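Local structure of glycoside hydrolase 15-related protein (Kribbella flavida, 5Z3E) at residues A72-G77 and T132-D137; G102-R107 and D179-Y184; E127-T132 and W146-D151; A211-L216 and R240-V245. The protein hydrolyses the alpha-1,6-glucosidic linkage of isomaltose from its non-reducing end, releasing beta-D-glucose and D-glucose during intracellular breakdown of a starch-derived cyclic tetrasaccharide. The protein carries 1 engineered substitution. All blocks are in the same frame, centred on the assembly; numbering follows the deposited sequence. Where two conformers were deposited one is given.

Contact 1 of 4, residues A72-G77 and T132-D137; sequences AWLRDG and TRFTFD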
loop_
_atom_site.group_PDB
_atom_site.type_symbol
_atom_site.label_atom_id
_atom_site.label_comp_id
_atom_site.label_asym_id
_atom_site.label_seq_id
_atom_site.Cartn_x
_atom_site.Cartn_y
_atom_site.Cartn_z
ATOM N N ALA A 72 3.874 -1.323 -13.349
ATOM C CA ALA A 72 4.249 -1.374 -11.948
ATOM C C ALA A 72 3.650 -0.189 -11.214
ATOM O O ALA A 72 3.582 0.916 -11.757
ATOM C CB ALA A 72 5.745 -1.355 -11.803
ATOM N N TRP A 73 3.254 -0.427 -9.969
ATOM C CA TRP A 73 2.760 0.587 -9.069
ATOM C C TRP A 73 3.671 0.659 -7.858
ATOM O O TRP A 73 4.108 -0.372 -7.332
ATOM C CB TRP A 73 1.367 0.241 -8.557
ATOM C CG TRP A 73 0.199 0.512 -9.453
ATOM C CD1 TRP A 73 -0.754 1.455 -9.217
ATOM C CD2 TRP A 73 -0.228 -0.192 -10.622
ATOM N NE1 TRP A 73 -1.735 1.408 -10.155
ATOM C CE2 TRP A 73 -1.450 0.396 -11.035
ATOM C CE3 TRP A 73 0.268 -1.277 -11.357
ATOM C CZ2 TRP A 73 -2.180 -0.085 -12.117
ATOM C CZ3 TRP A 73 -0.449 -1.750 -12.451
ATOM C CH2 TRP A 73 -1.665 -1.147 -12.820
ATOM N N LEU A 74 3.924 1.869 -7.363
ATOM C CA LEU A 74 4.686 2.020 -6.138
ATOM C C LEU A 74 3.940 1.480 -4.914
ATOM O O LEU A 74 4.582 0.987 -3.988
ATOM C CB LEU A 74 5.104 3.473 -5.906
ATOM C CG LEU A 74 5.994 4.055 -6.971
ATOM C CD1 LEU A 74 6.444 5.441 -6.550
ATOM C CD2 LEU A 74 7.161 3.193 -7.288
ATOM N N ARG A 75 2.610 1.571 -4.887
ATOM C CA ARG A 75 1.821 1.013 -3.781
ATOM C C ARG A 75 2.020 -0.498 -3.706
ATOM O O ARG A 75 2.545 -1.037 -2.732
ATOM C CB ARG A 75 0.360 1.406 -3.953
ATOM C CG ARG A 75 -0.611 0.675 -3.056
ATOM C CD ARG A 75 -2.011 1.236 -3.166
ATOM N NE ARG A 75 -2.548 1.090 -4.492
ATOM C CZ ARG A 75 -2.752 2.080 -5.368
ATOM N NH1 ARG A 75 -3.148 1.776 -6.584
ATOM N NH2 ARG A 75 -2.592 3.333 -5.008
ATOM N N ASP A 76 1.621 -1.193 -4.774
ATOM C CA ASP A 76 1.757 -2.644 -4.782
ATOM C C ASP A 76 3.206 -3.031 -4.548
ATOM O O ASP A 76 3.522 -3.962 -3.811
ATOM C CB ASP A 76 1.327 -3.242 -6.120
ATOM C CG ASP A 76 -0.130 -3.024 -6.468
ATOM O OD1 ASP A 76 -0.560 -1.856 -6.387
ATOM O OD2 ASP A 76 -0.808 -4.017 -6.837
ATOM N N GLY A 77 4.116 -2.339 -5.241
ATOM C CA GLY A 77 5.510 -2.719 -5.202
ATOM C C GLY A 77 6.156 -2.538 -3.846
ATOM O O GLY A 77 6.990 -3.346 -3.445
ATOM N N THR A 132 0.885 7.438 -11.789
ATOM C CA THR A 132 0.466 6.289 -11.005
ATOM C C THR A 132 1.046 5.009 -11.609
ATOM O O THR A 132 1.833 4.316 -10.970
ATOM C CB THR A 132 -1.052 6.273 -10.929
ATOM O OG1 THR A 132 -1.414 7.420 -10.163
ATOM C CG2 THR A 132 -1.573 5.002 -10.294
ATOM N N ARG A 133 0.713 4.679 -12.842
ATOM C CA ARG A 133 1.330 3.519 -13.483
ATOM C C ARG A 133 2.677 3.885 -14.042
ATOM O O ARG A 133 2.801 4.929 -14.700
ATOM C CB ARG A 133 0.464 2.967 -14.622
ATOM C CG ARG A 133 -0.913 2.522 -14.203
ATOM C CD ARG A 133 -1.574 1.737 -15.305
ATOM N NE ARG A 133 -2.985 1.522 -15.039
ATOM C CZ ARG A 133 -3.719 0.613 -15.666
ATOM N NH1 ARG A 133 -3.194 -0.114 -16.637
ATOM N NH2 ARG A 133 -4.936 0.410 -15.279
ATOM N N PHE A 134 3.656 3.012 -13.858
ATOM C CA PHE A 134 4.969 3.112 -14.515
ATOM C C PHE A 134 5.143 1.926 -15.429
ATOM O O PHE A 134 4.791 0.788 -15.088
ATOM C CB PHE A 134 6.094 3.100 -13.488
ATOM C CG PHE A 134 6.208 4.351 -12.695
ATOM C CD1 PHE A 134 6.917 5.413 -13.198
ATOM C CD2 PHE A 134 5.580 4.497 -11.451
ATOM C CE1 PHE A 134 7.049 6.585 -12.468
ATOM C CE2 PHE A 134 5.707 5.669 -10.731
ATOM C CZ PHE A 134 6.461 6.696 -11.238
ATOM N N THR A 135 5.750 2.173 -16.579
ATOM C CA THR A 135 6.279 1.090 -17.376
ATOM C C THR A 135 7.566 0.589 -16.712
ATOM O O THR A 135 8.159 1.252 -15.854
ATOM C CB THR A 135 6.589 1.593 -18.816
ATOM O OG1 THR A 135 7.625 2.570 -18.753
ATOM C CG2 THR A 135 5.346 2.188 -19.465
ATOM N N PHE A 136 8.054 -0.580 -17.127
ATOM C CA PHE A 136 9.222 -1.149 -16.489
ATOM C C PHE A 136 10.490 -0.364 -16.796
ATOM O O PHE A 136 11.459 -0.475 -16.043
ATOM C CB PHE A 136 9.373 -2.629 -16.834
ATOM C CG PHE A 136 8.202 -3.490 -16.419
ATOM C CD1 PHE A 136 7.404 -3.208 -15.324
ATOM C CD2 PHE A 136 7.883 -4.638 -17.164
ATOM C CE1 PHE A 136 6.311 -4.010 -14.995
ATOM C CE2 PHE A 136 6.773 -5.438 -16.814
ATOM C CZ PHE A 136 6.013 -5.127 -15.752
ATOM N N ASP A 137 10.489 0.410 -17.882
ATOM C CA ASP A 137 11.532 1.361 -18.203
ATOM C C ASP A 137 11.292 2.765 -17.616
ATOM O O ASP A 137 12.047 3.693 -17.936
ATOM C CB ASP A 137 11.856 1.380 -19.706
ATOM C CG ASP A 137 10.684 1.537 -20.627
ATOM O OD1 ASP A 137 9.530 1.479 -20.199
ATOM O OD2 ASP A 137 10.939 1.604 -21.834
HETATM O O HOH W 1 2.764 4.163 -8.508
#
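Ala-72 and Phe-134 form an antiparallel hydrogen-bonded pair, the two-stranded link between these segments. Ala-72 N donates to Phe-134 O (2.9 Å) and Phe-134 N returns a bond to Ala-72 O (3.0 Å), both nearly straight. A water extends the polar link beyond the pair, accepting from Leu-74 N and donating to Thr-132 O, at the point where Trp-73, the N-cap residue, hands over to the helix.

Next to this pair, Arg-133 packs along the indole of Trp-73. Its chain, extended from CG to NE, lays CG over one indole face, 4.0 Å from the centroid of the six-membered ring, an off-centre CH-pi contact. Farther out, Arg-133 NE comes to 3.4 Å from Trp-73 CZ2, with guanidinium and indole planes 48° apart; Arg-133 NH1 is held by Ala-67 O. An alanine here is likely to uncover that part of the indole face and leave the Ala-67 carbonyl without this donor. The Thr-132 methyl, CG2, is in van der Waals contact with the pyrrole part of the same indole, 3.6 Å from Trp-73 NE1.

Two apolar contacts complete the interface: Leu-74 CG reaches Phe-134 CE2 at 4.1 Å, and Phe-136 CE1 meets Ala-72 CB.

Trp-73 also lies close to the probable proton donor Glu-198, while helices 90-105 and 151-167 pack against Leu-74 and Phe-134 at the start of helix 74-87.

Contact 2 of 4, residues G102-R107 and D179-Y184; sequences GVLRRR and DVAVDY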
loop_
_atom_site.group_PDB
_atom_site.type_symbol
_atom_site.label_atom_id
_atom_site.label_comp_id
_atom_site.label_asym_id
_atom_site.label_seq_id
_atom_site.Cartn_x
_atom_site.Cartn_y
_atom_site.Cartn_z
ATOM N N GLY A 102 15.946 4.998 -9.331
ATOM C CA GLY A 102 16.330 5.489 -10.640
ATOM C C GLY A 102 15.190 6.151 -11.380
ATOM O O GLY A 102 15.383 7.159 -12.086
ATOM N N VAL A 103 13.994 5.608 -11.260
ATOM C CA VAL A 103 12.818 6.206 -11.870
ATOM C C VAL A 103 12.589 7.601 -11.311
ATOM O O VAL A 103 12.274 8.529 -12.070
ATOM C CB VAL A 103 11.607 5.275 -11.659
ATOM C CG1 VAL A 103 10.296 5.976 -11.935
ATOM C CG2 VAL A 103 11.753 4.028 -12.526
ATOM N N LEU A 104 12.712 7.757 -9.991
ATOM C CA LEU A 104 12.497 9.040 -9.349
ATOM C C LEU A 104 13.603 10.042 -9.647
ATOM O O LEU A 104 13.313 11.220 -9.869
ATOM C CB LEU A 104 12.332 8.870 -7.828
ATOM C CG LEU A 104 11.048 8.163 -7.425
ATOM C CD1 LEU A 104 11.054 7.972 -5.931
ATOM C CD2 LEU A 104 9.848 8.890 -7.928
ATOM N N ARG A 105 14.869 9.610 -9.674
ATOM C CA ARG A 105 15.917 10.557 -10.014
ATOM C C ARG A 105 15.675 11.132 -11.410
ATOM O O ARG A 105 15.956 12.298 -11.666
ATOM C CB ARG A 105 17.307 9.936 -9.924
ATOM C CG ARG A 105 17.730 9.497 -8.521
ATOM C CD ARG A 105 19.196 9.123 -8.495
ATOM N NE ARG A 105 19.519 8.251 -7.368
ATOM C CZ ARG A 105 20.739 7.846 -7.074
ATOM N NH1 ARG A 105 21.790 8.322 -7.720
ATOM N NH2 ARG A 105 20.915 6.955 -6.101
ATOM N N ARG A 106 15.149 10.317 -12.330
ATOM C CA ARG A 106 14.824 10.804 -13.658
ATOM C C ARG A 106 13.740 11.872 -13.657
ATOM O O ARG A 106 13.617 12.587 -14.660
ATOM C CB ARG A 106 14.462 9.644 -14.586
ATOM C CG ARG A 106 15.671 8.896 -15.090
ATOM C CD ARG A 106 15.367 7.486 -15.569
ATOM N NE ARG A 106 14.384 7.512 -16.642
ATOM C CZ ARG A 106 13.688 6.446 -17.006
ATOM N NH1 ARG A 106 13.875 5.282 -16.416
ATOM N NH2 ARG A 106 12.779 6.571 -17.962
ATOM N N ARG A 107 12.951 11.965 -12.588
ATOM C CA ARG A 107 11.910 12.965 -12.417
ATOM C C ARG A 107 12.360 14.174 -11.605
ATOM O O ARG A 107 11.536 15.018 -11.268
ATOM C CB ARG A 107 10.666 12.332 -11.790
ATOM C CG ARG A 107 10.105 11.137 -12.532
ATOM C CD ARG A 107 9.759 11.397 -13.957
ATOM N NE ARG A 107 9.245 10.199 -14.595
ATOM C CZ ARG A 107 8.040 10.027 -15.111
ATOM N NH1 ARG A 107 7.721 8.852 -15.639
ATOM N NH2 ARG A 107 7.134 11.030 -15.052
ATOM N N ASP A 179 15.089 12.022 -2.061
ATOM C CA ASP A 179 14.969 13.471 -2.070
ATOM C C ASP A 179 13.873 13.932 -3.020
ATOM O O ASP A 179 13.140 14.888 -2.708
ATOM C CB ASP A 179 16.291 14.116 -2.479
ATOM C CG ASP A 179 17.382 14.073 -1.417
ATOM O OD1 ASP A 179 17.083 13.841 -0.235
ATOM O OD2 ASP A 179 18.561 14.337 -1.792
ATOM N N VAL A 180 13.763 13.314 -4.195
ATOM C CA VAL A 180 12.706 13.673 -5.134
ATOM C C VAL A 180 11.329 13.415 -4.506
ATOM O O VAL A 180 10.434 14.263 -4.554
ATOM C CB VAL A 180 12.853 12.915 -6.470
ATOM C CG1 VAL A 180 11.684 13.180 -7.386
ATOM C CG2 VAL A 180 14.143 13.296 -7.159
ATOM N N ALA A 181 11.153 12.220 -3.930
ATOM C CA ALA A 181 9.871 11.876 -3.328
ATOM C C ALA A 181 9.515 12.796 -2.171
ATOM O O ALA A 181 8.352 13.207 -2.039
ATOM C CB ALA A 181 9.889 10.423 -2.878
ATOM N N VAL A 182 10.486 13.101 -1.312
ATOM C CA VAL A 182 10.223 13.986 -0.190
ATOM C C VAL A 182 9.819 15.363 -0.680
ATOM O O VAL A 182 8.827 15.934 -0.221
ATOM C CB VAL A 182 11.426 14.079 0.774
ATOM C CG1 VAL A 182 11.213 15.186 1.781
ATOM C CG2 VAL A 182 11.664 12.760 1.483
ATOM N N ASP A 183 10.586 15.937 -1.602
ATOM C CA ASP A 183 10.255 17.276 -2.089
ATOM C C ASP A 183 8.845 17.301 -2.676
ATOM O O ASP A 183 8.095 18.258 -2.482
ATOM C CB ASP A 183 11.270 17.733 -3.133
ATOM C CG ASP A 183 12.615 18.158 -2.553
ATOM O OD1 ASP A 183 12.718 18.423 -1.344
ATOM O OD2 ASP A 183 13.550 18.303 -3.382
ATOM N N TYR A 184 8.498 16.269 -3.439
ATOM C CA TYR A 184 7.176 16.179 -4.052
ATOM C C TYR A 184 6.084 16.126 -2.980
ATOM O O TYR A 184 5.091 16.866 -3.059
ATOM C CB TYR A 184 7.162 14.942 -4.938
ATOM C CG TYR A 184 5.901 14.741 -5.750
ATOM C CD1 TYR A 184 5.558 15.596 -6.779
ATOM C CD2 TYR A 184 5.068 13.650 -5.529
ATOM C CE1 TYR A 184 4.438 15.384 -7.561
ATOM C CE2 TYR A 184 3.956 13.412 -6.310
ATOM C CZ TYR A 184 3.646 14.272 -7.338
ATOM O OH TYR A 184 2.596 14.082 -8.185
#
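Val-180 meets Leu-104 where helix 90-105 draws to its end, and it carries most of the contact from its own segment. Its two methyls straddle the carbonyl oxygen of Leu-104: CG2 is 3.5 Å from Leu-104 O and CG1 is 3.6 Å from the same atom. With CG1 anti to the backbone N (chi1 174°) and CG2 beside that nitrogen, both branches are turned to the carbonyl. This oxygen is already used by its own chain, since Arg-107 N donates to Leu-104 O at 2.8 Å in the turn that leads into helix 108-119. The CB atoms of Leu-104 and Val-180 also approach to 4.3 Å. Helix 108-119 adds Arg-108 and Val-111 against Val-180.

The pairing belongs to the helical barrel of family 15 glycoside hydrolases, an (alpha/alpha)6 fold in which helices pack against one another around the catalytic centre; here the segments meet well away from the annotated sites.

One residue on, Ala-181 offers its CB to Leu-104 CD1 at 4.1 Å. The CD1 methyl of the leucine touches the alanine methyl, while Tyr-153 and Trp-156 of helix 151-167 touch the same leucine. Leu-157 of helix 151-167 packs on Ala-181.

Contact 3 of 4, residues E127-T132 and W146-D151; sequences EGMLPT and WDFQTD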
loop_
_atom_site.group_PDB
_atom_site.type_symbol
_atom_site.label_atom_id
_atom_site.label_comp_id
_atom_site.label_asym_id
_atom_site.label_seq_id
_atom_site.Cartn_x
_atom_site.Cartn_y
_atom_site.Cartn_z
ATOM N N GLU A 127 -3.066 16.865 -14.580
ATOM C CA GLU A 127 -2.492 16.288 -15.800
ATOM C C GLU A 127 -0.966 16.370 -15.858
ATOM O O GLU A 127 -0.341 15.640 -16.610
ATOM C CB GLU A 127 -3.105 16.895 -17.056
ATOM C CG GLU A 127 -2.787 18.356 -17.296
ATOM C CD GLU A 127 -3.241 18.866 -18.641
ATOM O OE1 GLU A 127 -3.735 18.062 -19.467
ATOM O OE2 GLU A 127 -3.112 20.086 -18.878
ATOM N N GLY A 128 -0.367 17.275 -15.081
ATOM C CA GLY A 128 1.068 17.481 -15.058
ATOM C C GLY A 128 1.807 16.772 -13.925
ATOM O O GLY A 128 3.020 16.910 -13.818
ATOM N N MET A 129 1.093 16.053 -13.082
ATOM C CA MET A 129 1.687 15.479 -11.890
ATOM C C MET A 129 2.459 14.200 -12.198
ATOM O O MET A 129 2.424 13.664 -13.301
ATOM C CB MET A 129 0.580 15.266 -10.852
ATOM C CG MET A 129 -0.128 16.564 -10.481
ATOM S SD MET A 129 0.938 17.835 -9.750
ATOM C CE MET A 129 1.006 17.234 -8.105
ATOM N N LEU A 130 3.192 13.694 -11.196
ATOM C CA LEU A 130 3.886 12.421 -11.370
ATOM C C LEU A 130 2.855 11.301 -11.524
ATOM O O LEU A 130 1.719 11.405 -11.039
ATOM C CB LEU A 130 4.809 12.132 -10.185
ATOM C CG LEU A 130 5.981 13.037 -9.983
ATOM C CD1 LEU A 130 6.838 12.562 -8.839
ATOM C CD2 LEU A 130 6.799 13.125 -11.220
ATOM N N PRO A 131 3.225 10.226 -12.208
ATOM C CA PRO A 131 2.239 9.210 -12.594
ATOM C C PRO A 131 1.926 8.202 -11.497
ATOM O O PRO A 131 2.620 8.106 -10.468
ATOM C CB PRO A 131 2.891 8.523 -13.784
ATOM C CG PRO A 131 4.341 8.587 -13.417
ATOM C CD PRO A 131 4.530 9.972 -12.831
ATOM N N THR A 132 0.885 7.438 -11.789
ATOM C CA THR A 132 0.466 6.289 -11.005
ATOM C C THR A 132 1.046 5.009 -11.609
ATOM O O THR A 132 1.833 4.316 -10.970
ATOM C CB THR A 132 -1.052 6.273 -10.929
ATOM O OG1 THR A 132 -1.414 7.420 -10.163
ATOM C CG2 THR A 132 -1.573 5.002 -10.294
ATOM N N TRP A 146 -6.493 11.044 -15.130
ATOM C CA TRP A 146 -7.456 10.009 -14.844
ATOM C C TRP A 146 -7.141 9.167 -13.617
ATOM O O TRP A 146 -8.021 8.438 -13.163
ATOM C CB TRP A 146 -7.639 9.096 -16.061
ATOM C CG TRP A 146 -8.119 9.814 -17.242
ATOM C CD1 TRP A 146 -7.420 10.087 -18.346
ATOM C CD2 TRP A 146 -9.418 10.366 -17.426
ATOM N NE1 TRP A 146 -8.203 10.766 -19.237
ATOM C CE2 TRP A 146 -9.448 10.972 -18.688
ATOM C CE3 TRP A 146 -10.547 10.414 -16.607
ATOM C CZ2 TRP A 146 -10.583 11.612 -19.215
ATOM C CZ3 TRP A 146 -11.657 11.075 -17.079
ATOM C CH2 TRP A 146 -11.678 11.633 -18.375
ATOM N N ASP A 147 -5.923 9.248 -13.071
ATOM C CA ASP A 147 -5.573 8.401 -11.956
ATOM C C ASP A 147 -4.580 9.004 -10.966
ATOM O O ASP A 147 -4.015 8.250 -10.161
ATOM C CB ASP A 147 -5.099 7.023 -12.434
ATOM C CG ASP A 147 -3.758 7.076 -13.115
ATOM O OD1 ASP A 147 -3.161 8.162 -13.201
ATOM O OD2 ASP A 147 -3.285 5.995 -13.560
ATOM N N PHE A 148 -4.446 10.316 -10.938
ATOM C CA PHE A 148 -3.541 11.023 -10.031
ATOM C C PHE A 148 -3.665 10.518 -8.588
ATOM O O PHE A 148 -4.744 10.576 -7.987
ATOM C CB PHE A 148 -3.857 12.529 -10.050
ATOM C CG PHE A 148 -3.106 13.325 -9.028
ATOM C CD1 PHE A 148 -1.731 13.243 -8.907
ATOM C CD2 PHE A 148 -3.776 14.185 -8.178
ATOM C CE1 PHE A 148 -1.054 13.952 -7.946
ATOM C CE2 PHE A 148 -3.091 14.905 -7.205
ATOM C CZ PHE A 148 -1.741 14.787 -7.092
ATOM N N GLN A 149 -2.535 10.077 -8.026
ATOM C CA GLN A 149 -2.451 9.529 -6.676
ATOM C C GLN A 149 -1.125 9.945 -6.073
ATOM O O GLN A 149 -0.096 9.873 -6.769
ATOM C CB GLN A 149 -2.470 7.990 -6.685
ATOM C CG GLN A 149 -3.821 7.389 -7.073
ATOM C CD GLN A 149 -3.796 5.859 -7.148
ATOM O OE1 GLN A 149 -2.764 5.265 -7.388
ATOM N NE2 GLN A 149 -4.926 5.222 -6.935
ATOM N N THR A 150 -1.100 10.268 -4.785
ATOM C CA THR A 150 0.153 10.546 -4.090
ATOM C C THR A 150 0.569 9.450 -3.117
ATOM O O THR A 150 1.679 9.502 -2.589
ATOM C CB THR A 150 0.051 11.879 -3.373
ATOM O OG1 THR A 150 -1.134 11.835 -2.596
ATOM C CG2 THR A 150 0.051 13.048 -4.370
ATOM N N ASP A 151 -0.296 8.472 -2.849
ATOM C CA ASP A 151 -0.000 7.486 -1.806
ATOM C C ASP A 151 1.262 6.695 -2.069
ATOM O O ASP A 151 2.005 6.372 -1.132
ATOM C CB ASP A 151 -1.176 6.518 -1.592
ATOM C CG ASP A 151 -1.504 5.707 -2.800
ATOM O OD1 ASP A 151 -1.965 6.312 -3.792
ATOM O OD2 ASP A 151 -1.262 4.482 -2.776
HETATM O O HOH W 2 1.543 11.663 -8.221
HETATM O O HOH W 3 -0.478 10.003 -10.142
HETATM O O HOH W 4 0.959 7.614 -7.802
HETATM O O HOH W 5 -0.578 8.432 -13.951
#
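Close to the catalytic centre of this family 15 hydrolase, the loop 127-132 and the segment 146-151, which leaves the end of helix 144-147, are joined through Thr-132, a Met-aromatic contact and a cluster of waters. Thr-132 OG1 donates to Asp-147 O at 2.7 Å, approaching from above the carbonyl plane, 49° out of it. Gln-149 lies beside this threonine; in one of its two conformers its NE2 bonds the backbone O of Asp-195, the predicted proton acceptor, and its OE1 accepts from Arg-75.

Met-129 covers a face of Phe-148, its CG 4.2 Å from the ring centroid, and SD stands obliquely at 5.3 Å. Bends at chi2 (-61°) and chi3 curl the chain back, which brings CE to 3.8 Å from Phe-148 CZ.

Four waters bridge the two segments. One donates to Thr-132 OG1 (2.7 Å) and Leu-130 O and accepts from Gln-149 N; another accepts from Thr-132 N and donates to Asp-147 OD1. A valine in place of Thr-132 would probably leave Asp-147 O without this donor and deprive that first water of one of its acceptors.

The Thr-132 hydroxyl is therefore both donor, to a buried carbonyl, and acceptor, from a bound water that links it to Gln-149 N.

Contact 4 of 4, residues A211-L216 and R240-V245; sequences AIHGGL and RIRSLV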
loop_
_atom_site.group_PDB
_atom_site.type_symbol
_atom_site.label_atom_id
_atom_site.label_comp_id
_atom_site.label_asym_id
_atom_site.label_seq_id
_atom_site.Cartn_x
_atom_site.Cartn_y
_atom_site.Cartn_z
ATOM N N ALA A 211 -0.576 7.075 4.205
ATOM C CA ALA A 211 0.610 6.603 3.506
ATOM C C ALA A 211 1.688 7.681 3.471
ATOM O O ALA A 211 2.871 7.415 3.668
ATOM C CB ALA A 211 0.241 6.177 2.103
ATOM N N ILE A 212 1.276 8.919 3.157
ATOM C CA ILE A 212 2.223 10.030 3.129
ATOM C C ILE A 212 2.834 10.229 4.510
ATOM O O ILE A 212 4.045 10.371 4.649
ATOM C CB ILE A 212 1.543 11.295 2.576
ATOM C CG1 ILE A 212 1.070 11.067 1.142
ATOM C CG2 ILE A 212 2.504 12.481 2.688
ATOM C CD1 ILE A 212 0.245 12.208 0.586
ATOM N N HIS A 213 1.990 10.263 5.535
ATOM C CA HIS A 213 2.454 10.374 6.903
ATOM C C HIS A 213 3.484 9.315 7.227
ATOM O O HIS A 213 4.526 9.604 7.817
ATOM C CB HIS A 213 1.253 10.272 7.847
ATOM C CG HIS A 213 1.604 10.292 9.301
ATOM N ND1 HIS A 213 1.978 9.182 10.017
ATOM C CD2 HIS A 213 1.639 11.317 10.183
ATOM C CE1 HIS A 213 2.213 9.552 11.274
ATOM N NE2 HIS A 213 2.022 10.842 11.409
ATOM N N GLY A 214 3.183 8.057 6.900
ATOM C CA GLY A 214 4.110 6.994 7.215
ATOM C C GLY A 214 5.466 7.199 6.570
ATOM O O GLY A 214 6.512 6.968 7.202
ATOM N N GLY A 215 5.488 7.605 5.305
ATOM C CA GLY A 215 6.743 7.867 4.646
ATOM C C GLY A 215 7.511 9.029 5.246
ATOM O O GLY A 215 8.734 8.961 5.407
ATOM N N LEU A 216 6.813 10.114 5.547
ATOM C CA LEU A 216 7.451 11.291 6.122
ATOM C C LEU A 216 8.002 11.027 7.506
ATOM O O LEU A 216 9.105 11.468 7.837
ATOM C CB LEU A 216 6.485 12.471 6.116
ATOM C CG LEU A 216 6.086 13.007 4.746
ATOM C CD1 LEU A 216 5.115 14.161 4.917
ATOM C CD2 LEU A 216 7.279 13.417 3.901
ATOM N N ARG A 240 0.993 18.170 10.548
ATOM C CA ARG A 240 -0.095 18.822 9.827
ATOM C C ARG A 240 -1.089 17.809 9.280
ATOM O O ARG A 240 -2.305 18.044 9.308
ATOM C CB ARG A 240 0.457 19.677 8.688
ATOM C CG ARG A 240 1.292 20.863 9.142
ATOM C CD ARG A 240 1.767 21.751 8.020
ATOM N NE ARG A 240 2.512 22.871 8.570
ATOM C CZ ARG A 240 3.816 23.203 8.441
ATOM N NH1 ARG A 240 4.700 22.337 7.887
ATOM N NH2 ARG A 240 4.307 24.296 9.080
ATOM N N ILE A 241 -0.606 16.674 8.777
ATOM C CA ILE A 241 -1.482 15.616 8.317
ATOM C C ILE A 241 -2.351 15.124 9.470
ATOM O O ILE A 241 -3.564 14.966 9.335
ATOM C CB ILE A 241 -0.685 14.463 7.691
ATOM C CG1 ILE A 241 -0.034 14.913 6.378
ATOM C CG2 ILE A 241 -1.594 13.267 7.471
ATOM C CD1 ILE A 241 0.980 13.946 5.811
ATOM N N ARG A 242 -1.713 14.857 10.612
ATOM C CA ARG A 242 -2.474 14.386 11.758
ATOM C C ARG A 242 -3.508 15.410 12.213
ATOM O O ARG A 242 -4.617 15.034 12.600
ATOM C CB ARG A 242 -1.562 13.967 12.907
ATOM C CG ARG A 242 -0.653 12.813 12.556
ATOM C CD ARG A 242 0.072 12.232 13.763
ATOM N NE ARG A 242 0.866 13.231 14.466
ATOM C CZ ARG A 242 2.155 13.503 14.278
ATOM N NH1 ARG A 242 2.878 12.805 13.417
ATOM N NH2 ARG A 242 2.724 14.508 14.937
ATOM N N SER A 243 -3.178 16.696 12.151
ATOM C CA SER A 243 -4.146 17.726 12.490
ATOM C C SER A 243 -5.369 17.659 11.585
ATOM O O SER A 243 -6.507 17.814 12.033
ATOM C CB SER A 243 -3.540 19.119 12.367
ATOM O OG SER A 243 -2.525 19.351 13.313
ATOM N N LEU A 244 -5.146 17.483 10.295
ATOM C CA LEU A 244 -6.228 17.421 9.340
ATOM C C LEU A 244 -7.115 16.195 9.599
ATOM O O LEU A 244 -8.352 16.284 9.566
ATOM C CB LEU A 244 -5.631 17.421 7.966
ATOM C CG LEU A 244 -6.541 17.583 6.830
ATOM C CD1 LEU A 244 -7.411 18.839 6.944
ATOM C CD2 LEU A 244 -5.692 17.697 5.527
ATOM N N VAL A 245 -6.489 15.043 9.860
ATOM C CA VAL A 245 -7.244 13.847 10.177
ATOM C C VAL A 245 -8.012 14.008 11.484
ATOM O O VAL A 245 -9.173 13.600 11.582
ATOM C CB VAL A 245 -6.329 12.619 10.156
ATOM C CG1 VAL A 245 -7.057 11.380 10.629
ATOM C CG2 VAL A 245 -5.759 12.394 8.755
#
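His-213 sets its CG anti to the backbone N (chi1 177°), carrying the imidazole out to Arg-242, whose chain folds at chi3 (-57°) and brings its guanidinium back to the ring. Arg-242 NH1 then donates to His-213 NE2 at 2.9 Å. The bond lies near both planes, entering at the edge of the imidazole, although ring and guanidinium stand almost perpendicular to each other. Before it reaches NH1, the arginine chain passes close to the ring: Arg-242 CD is 3.4 Å from His-213 NE2, and Arg-242 CG is 3.6 Å from His-213 CD2. The other ring nitrogen, His-213 ND1, is hydrogen-bonded to Phe-275 O. Two partners thus grip the imidazole, one at each nitrogen, and probably fix its rotation.

Ile-241 supplies the apolar half. Its CD1 touches Ile-212 CG2 at 3.8 Å, with the two side chains crossing at about a right angle, and meets Leu-216 CD1 at 4.2 Å. Its CG2 branch packs on His-213 CB, also from the neighbouring helix.

The two helical segments run nearly antiparallel, with 152° between their directions and axes 10.3 Å apart. Leu-216 is packed further by Thr-234 and Val-237 of helix 231-248, while Ala-211 faces helix 151-167 through Met-155.

In the fold
From the N terminus, contact 1 opens first at the start of helix 74-87 and closes at strand 134-135, bringing helices 90-105 and 108-119 into its loop. Contact 2 opens within that loop, at the end of helix 90-105, and closes only at helix 175-188, so the two cross. Contact 3 spans a short stretch inside the loop of contact 2 and crosses contact 1, with which it shares Thr-132; Arg-75 joins them further by a salt bridge to Asp-151. Tyr-184 OH ties contact 2 to Leu-130 of contact 3. Contact 4 follows in series, closing helix 206-220 on helix 231-248, and touches contact 3 through Ile-212 and Thr-150.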